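Long-range contacts in nitrogenase molybdenum-iron protein beta chain (Clostridium pasteurianum, PDB 5VQ3), which forms, with the alpha chain, the molybdenum-iron component of nitrogenase, which reduces dinitrogen to ammonia, and shares an [8Fe-7S] cluster with that chain: residues B[297-302]-B[429-434]; B[193-198]-B[284-289]. One frame throughout, in Å; residues are numbered along the deposited sequence.

Interaction 1: residues B[297-302]-B[429-434]; sequences GQLIDL and GAIRLV. With FE2 (Fe (II) ion), chain H.
Leu299 straddles the methyl group of Ala430 with both branches, CD2 lying 3.6 Å from Ala430 CB and CD1 3.7 Å from that same CB. This is the close-packed part of the contact, where the axes of the two short helical segments run 19° from parallel and come within 9.5 Å. Next to it Ile431 lays its longer branch against the backbone of the first helix, with CG1 3.9 Å from Leu299 CA. Its chi1 of -74° turns CG1 beside the backbone N, which leaves CG2 anti to that N, where it meets Leu302 CD2 at 4.0 Å. One turn on, Leu302 and Val434 meet end to end, Leu302 CD2 lying 3.8 Å from Val434 CG1. No hydrogen bond crosses between the segments; the join is apolar and buried.

The loose edge is Gln298, which offers little more than CB to Ile431 CD1, at 4.2 Å; its amide NE2 instead donates to the backbone O of Asp209 in the second beta subunit. The two waters nearby, turned away from helix 426-448, are ligands of an iron(II) ion. Asp301, with CG anti to the backbone N (chi1 -169°), carries OD2 to this metal at 2.1 Å. Its OD1 accepts from one of the waters, hydrogen-bonds Thr212 of the second beta subunit and forms a salt bridge to a basic side chain of another protein's chain. Asp305 of the same chain, with Glu62 and the backbone O of Lys61 from the second beta subunit, completes the site, so the metal joins the two copies.

Tyr417 and Tyr421 of that subunit touch Leu302 and Ile431. Within the chain, helix 290-305 packs on helix 426-448, and helix 321-333 adds Phe330 against Ala430 and Val434.

Interaction 2: residues B[193-198]-B[284-289]; sequences AMDIPY and TGKEVP
Met194 bends at chi2 (-71°) and chi3 (-73°), which folds its thioether against segment 284-289. SD lies 3.6 Å from Pro289 CD, the two side chains crossing at about a right angle, and CE reaches 3.9 Å from the backbone O of Glu287, near Val288. Pro289 also sets CG 3.4 Å from Ala193 O. It is the N-cap residue of helix 290-305, so the start of that helix rests on the last turn of helix 181-194.

That turn ends in a Schellman motif at Asp195. The Lys286 methylenes run over Met194 O, CB at 3.8 Å, and bring NZ to a hydrogen bond with Asp195 O at 3.1 Å, the donor standing 35° out of the carbonyl plane. In a second patch Ile196 leans across Thr284, its CD1 3.5 Å from Thr284 OG1. This hydroxyl oxygen accepts from Lys286 N in an ST turn and is also hydrogen-bonded to Leu280 O.

One hydrogen bond, to the carbonyl of the residue that follows helix 181-194, and van der Waals contacts thus carry the join. Asp195 OD2, 4.0 Å from Lys286 NZ, makes no salt bridge and probably adds only weak attraction.

Helix 290-305 ties the two contacts together: interaction 2 packs the loop leading into it, and interaction 1 uses its middle turns. Their centres are 22 Å apart and their nearest atoms about 9 Å, without touching. The four segments come in the order 193-198, 284-289, 297-302, 429-434, so both segments of interaction 2 precede those of interaction 1 and the contacts are in series. Interaction 2 lies beside the parallel sheet that includes strands 172-175 and 198-200. Interaction 1 brings in helix 426-448, which follows the five-stranded sheet in sequence, and touches helix 321-333, which connects two of its strands; it also meets the second beta subunit. Both lie away from the cluster ligands.

Interaction 1: residues B[297-302]-B[429-434]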
loop_
_atom_site.group_PDB
_atom_site.type_symbol
_atom_site.label_atom_id
_atom_site.label_comp_id
_atom_site.label_asym_id
_atom_site.label_seq_id
_atom_site.Cartn_x
_atom_site.Cartn_y
_atom_site.Cartn_z
ATOM N N GLY B 297 20.045 -10.534 -5.484
ATOM C CA GLY B 297 19.419 -11.885 -5.546
ATOM C C GLY B 297 18.019 -11.947 -4.928
ATOM O O GLY B 297 17.171 -12.706 -5.410
ATOM N N GLN B 298 17.792 -11.183 -3.860
ATOM C CA GLN B 298 16.443 -11.036 -3.294
ATOM C C GLN B 298 15.489 -10.325 -4.260
ATOM O O GLN B 298 14.325 -10.710 -4.377
ATOM C CB GLN B 298 16.481 -10.296 -1.959
ATOM C CG GLN B 298 17.156 -11.110 -0.849
ATOM C CD GLN B 298 17.326 -10.316 0.413
ATOM O OE1 GLN B 298 17.709 -9.159 0.360
ATOM N NE2 GLN B 298 17.054 -10.930 1.558
ATOM N N LEU B 299 15.967 -9.274 -4.934
ATOM C CA LEU B 299 15.171 -8.632 -5.968
ATOM C C LEU B 299 14.795 -9.612 -7.065
ATOM O O LEU B 299 13.635 -9.681 -7.480
ATOM C CB LEU B 299 15.909 -7.417 -6.565
ATOM C CG LEU B 299 15.300 -6.793 -7.780
ATOM C CD1 LEU B 299 13.916 -6.231 -7.472
ATOM C CD2 LEU B 299 16.224 -5.745 -8.319
ATOM N N ILE B 300 15.787 -10.323 -7.587
ATOM C CA ILE B 300 15.535 -11.293 -8.639
ATOM C C ILE B 300 14.536 -12.356 -8.139
ATOM O O ILE B 300 13.632 -12.711 -8.860
ATOM C CB ILE B 300 16.824 -11.969 -9.110
ATOM C CG1 ILE B 300 17.818 -10.938 -9.684
ATOM C CG2 ILE B 300 16.477 -13.050 -10.120
ATOM C CD1 ILE B 300 17.317 -10.222 -10.913
ATOM N N ASP B 301 14.692 -12.825 -6.899
ATOM C CA ASP B 301 13.786 -13.819 -6.298
ATOM C C ASP B 301 12.341 -13.266 -6.307
ATOM O O ASP B 301 11.392 -13.969 -6.651
ATOM C CB ASP B 301 14.193 -14.137 -4.892
ATOM C CG ASP B 301 13.447 -15.341 -4.320
ATOM O OD1 ASP B 301 13.849 -16.466 -4.642
ATOM O OD2 ASP B 301 12.482 -15.148 -3.563
ATOM N N LEU B 302 12.222 -12.013 -5.942
ATOM C CA LEU B 302 10.929 -11.336 -5.898
ATOM C C LEU B 302 10.297 -11.159 -7.283
ATOM O O LEU B 302 9.085 -11.435 -7.475
ATOM C CB LEU B 302 11.098 -9.980 -5.197
ATOM C CG LEU B 302 9.820 -9.158 -5.048
ATOM C CD1 LEU B 302 8.782 -9.923 -4.274
ATOM C CD2 LEU B 302 10.126 -7.823 -4.398
ATOM N N GLY B 429 15.573 -0.249 -3.330
ATOM C CA GLY B 429 14.497 0.567 -3.876
ATOM C C GLY B 429 13.641 -0.201 -4.877
ATOM O O GLY B 429 12.430 -0.015 -4.953
ATOM N N ALA B 430 14.283 -1.040 -5.653
ATOM C CA ALA B 430 13.582 -1.863 -6.639
ATOM C C ALA B 430 12.615 -2.826 -5.968
ATOM O O ALA B 430 11.491 -3.015 -6.412
ATOM C CB ALA B 430 14.586 -2.639 -7.462
ATOM N N ILE B 431 13.059 -3.427 -4.872
ATOM C CA ILE B 431 12.193 -4.280 -4.070
ATOM C C ILE B 431 10.966 -3.501 -3.588
ATOM O O ILE B 431 9.843 -3.988 -3.715
ATOM C CB ILE B 431 12.982 -4.868 -2.901
ATOM C CG1 ILE B 431 13.925 -5.959 -3.398
ATOM C CG2 ILE B 431 12.054 -5.387 -1.846
ATOM C CD1 ILE B 431 14.957 -6.385 -2.371
ATOM N N ARG B 432 11.171 -2.289 -3.061
ATOM C CA ARG B 432 10.051 -1.465 -2.605
ATOM C C ARG B 432 9.083 -1.191 -3.756
ATOM O O ARG B 432 7.862 -1.186 -3.561
ATOM C CB ARG B 432 10.513 -0.114 -2.027
ATOM C CG ARG B 432 11.371 -0.182 -0.772
ATOM C CD ARG B 432 10.624 -0.726 0.424
ATOM N NE ARG B 432 10.246 0.299 1.395
ATOM C CZ ARG B 432 9.061 0.895 1.456
ATOM N NH1 ARG B 432 8.102 0.628 0.576
ATOM N NH2 ARG B 432 8.838 1.780 2.401
ATOM N N LEU B 433 9.613 -0.878 -4.935
ATOM C CA LEU B 433 8.765 -0.661 -6.103
ATOM C C LEU B 433 7.946 -1.869 -6.501
ATOM O O LEU B 433 6.770 -1.737 -6.825
ATOM C CB LEU B 433 9.571 -0.203 -7.326
ATOM C CG LEU B 433 10.077 1.250 -7.273
ATOM C CD1 LEU B 433 11.100 1.469 -8.362
ATOM C CD2 LEU B 433 8.894 2.213 -7.426
ATOM N N VAL B 434 8.552 -3.054 -6.471
ATOM C CA VAL B 434 7.850 -4.248 -6.892
ATOM C C VAL B 434 6.762 -4.584 -5.880
ATOM O O VAL B 434 5.689 -5.014 -6.258
ATOM C CB VAL B 434 8.801 -5.413 -7.101
ATOM C CG1 VAL B 434 8.024 -6.713 -7.388
ATOM C CG2 VAL B 434 9.778 -5.108 -8.243
HETATM FE FE FE2 H . 11.099 -16.596 -2.861
HETATM O O HOH W 1 11.572 -17.952 -4.349
HETATM O O HOH W 2 10.668 -15.252 -1.350
#

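Interaction 2: residues B[193-198]-B[284-289]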
loop_
_atom_site.group_PDB
_atom_site.type_symbol
_atom_site.label_atom_id
_atom_site.label_comp_id
_atom_site.label_asym_id
_atom_site.label_seq_id
_atom_site.Cartn_x
_atom_site.Cartn_y
_atom_site.Cartn_z
ATOM N N ALA B 193 29.161 0.526 1.472
ATOM C CA ALA B 193 29.259 -0.931 1.427
ATOM C C ALA B 193 30.390 -1.407 0.499
ATOM O O ALA B 193 30.998 -2.421 0.749
ATOM C CB ALA B 193 27.906 -1.518 1.022
ATOM N N MET B 194 30.645 -0.678 -0.586
ATOM C CA MET B 194 31.745 -0.990 -1.527
ATOM C C MET B 194 33.092 -0.513 -0.970
ATOM O O MET B 194 34.135 -0.785 -1.585
ATOM C CB MET B 194 31.558 -0.278 -2.860
ATOM C CG MET B 194 30.382 -0.700 -3.754
ATOM S SD MET B 194 30.585 -2.302 -4.510
ATOM C CE MET B 194 31.856 -1.996 -5.778
ATOM N N ASP B 195 33.055 0.276 0.117
ATOM C CA ASP B 195 34.248 0.840 0.771
ATOM C C ASP B 195 34.925 1.876 -0.117
ATOM O O ASP B 195 36.157 1.874 -0.262
ATOM C CB ASP B 195 35.260 -0.268 1.070
ATOM C CG ASP B 195 36.346 0.173 2.038
ATOM O OD1 ASP B 195 36.080 1.077 2.864
ATOM O OD2 ASP B 195 37.460 -0.396 1.976
ATOM N N ILE B 196 34.129 2.732 -0.747
ATOM C CA ILE B 196 34.638 3.686 -1.755
ATOM C C ILE B 196 34.421 5.104 -1.236
ATOM O O ILE B 196 33.291 5.504 -1.067
ATOM C CB ILE B 196 33.912 3.498 -3.110
ATOM C CG1 ILE B 196 34.281 2.172 -3.755
ATOM C CG2 ILE B 196 34.232 4.643 -4.072
ATOM C CD1 ILE B 196 33.477 1.840 -4.995
ATOM N N PRO B 197 35.502 5.875 -0.947
ATOM C CA PRO B 197 35.250 7.249 -0.456
ATOM C C PRO B 197 34.669 8.159 -1.561
ATOM O O PRO B 197 34.960 7.995 -2.752
ATOM C CB PRO B 197 36.646 7.725 0.024
ATOM C CG PRO B 197 37.435 6.459 0.258
ATOM C CD PRO B 197 36.918 5.470 -0.770
ATOM N N TYR B 198 33.820 9.089 -1.149
ATOM C CA TYR B 198 33.084 9.869 -2.128
ATOM C C TYR B 198 32.740 11.242 -1.565
ATOM O O TYR B 198 32.763 11.464 -0.368
ATOM C CB TYR B 198 31.783 9.100 -2.511
ATOM C CG TYR B 198 30.866 8.970 -1.324
ATOM C CD1 TYR B 198 31.047 7.978 -0.372
ATOM C CD2 TYR B 198 29.891 9.923 -1.081
ATOM C CE1 TYR B 198 30.264 7.906 0.762
ATOM C CE2 TYR B 198 29.105 9.866 0.031
ATOM C CZ TYR B 198 29.268 8.862 0.947
ATOM O OH TYR B 198 28.448 8.900 2.049
ATOM N N THR B 284 37.410 1.633 -9.298
ATOM C CA THR B 284 38.165 1.548 -8.062
ATOM C C THR B 284 38.905 0.223 -7.886
ATOM O O THR B 284 39.691 0.103 -6.964
ATOM C CB THR B 284 37.271 1.703 -6.819
ATOM O OG1 THR B 284 36.271 0.669 -6.838
ATOM C CG2 THR B 284 36.619 3.083 -6.759
ATOM N N GLY B 285 38.627 -0.760 -8.747
ATOM C CA GLY B 285 39.078 -2.142 -8.550
ATOM C C GLY B 285 38.473 -2.902 -7.357
ATOM O O GLY B 285 38.886 -4.009 -7.063
ATOM N N LYS B 286 37.509 -2.321 -6.653
ATOM C CA LYS B 286 36.948 -2.972 -5.455
ATOM C C LYS B 286 35.936 -4.061 -5.840
ATOM O O LYS B 286 35.138 -3.874 -6.774
ATOM C CB LYS B 286 36.301 -1.943 -4.545
ATOM C CG LYS B 286 37.282 -1.002 -3.853
ATOM C CD LYS B 286 37.864 -1.653 -2.612
ATOM C CE LYS B 286 38.922 -0.783 -1.941
ATOM N NZ LYS B 286 38.480 0.626 -1.804
ATOM N N GLU B 287 35.971 -5.188 -5.121
ATOM C CA GLU B 287 35.024 -6.276 -5.345
ATOM C C GLU B 287 33.629 -5.864 -4.864
ATOM O O GLU B 287 33.479 -5.038 -3.966
ATOM C CB GLU B 287 35.423 -7.563 -4.576
ATOM C CG GLU B 287 36.781 -8.180 -4.942
ATOM C CD GLU B 287 36.984 -8.441 -6.436
ATOM O OE1 GLU B 287 35.999 -8.684 -7.170
ATOM O OE2 GLU B 287 38.152 -8.417 -6.883
ATOM N N VAL B 288 32.618 -6.489 -5.427
ATOM C CA VAL B 288 31.260 -6.290 -4.912
ATOM C C VAL B 288 31.017 -7.171 -3.711
ATOM O O VAL B 288 31.174 -8.380 -3.818
ATOM C CB VAL B 288 30.236 -6.562 -6.003
ATOM C CG1 VAL B 288 28.823 -6.297 -5.468
ATOM C CG2 VAL B 288 30.541 -5.706 -7.193
ATOM N N PRO B 289 30.640 -6.592 -2.555
ATOM C CA PRO B 289 30.497 -7.390 -1.334
ATOM C C PRO B 289 29.250 -8.282 -1.340
ATOM O O PRO B 289 28.303 -8.038 -2.093
ATOM C CB PRO B 289 30.452 -6.337 -0.231
ATOM C CG PRO B 289 29.852 -5.139 -0.901
ATOM C CD PRO B 289 30.444 -5.156 -2.282
#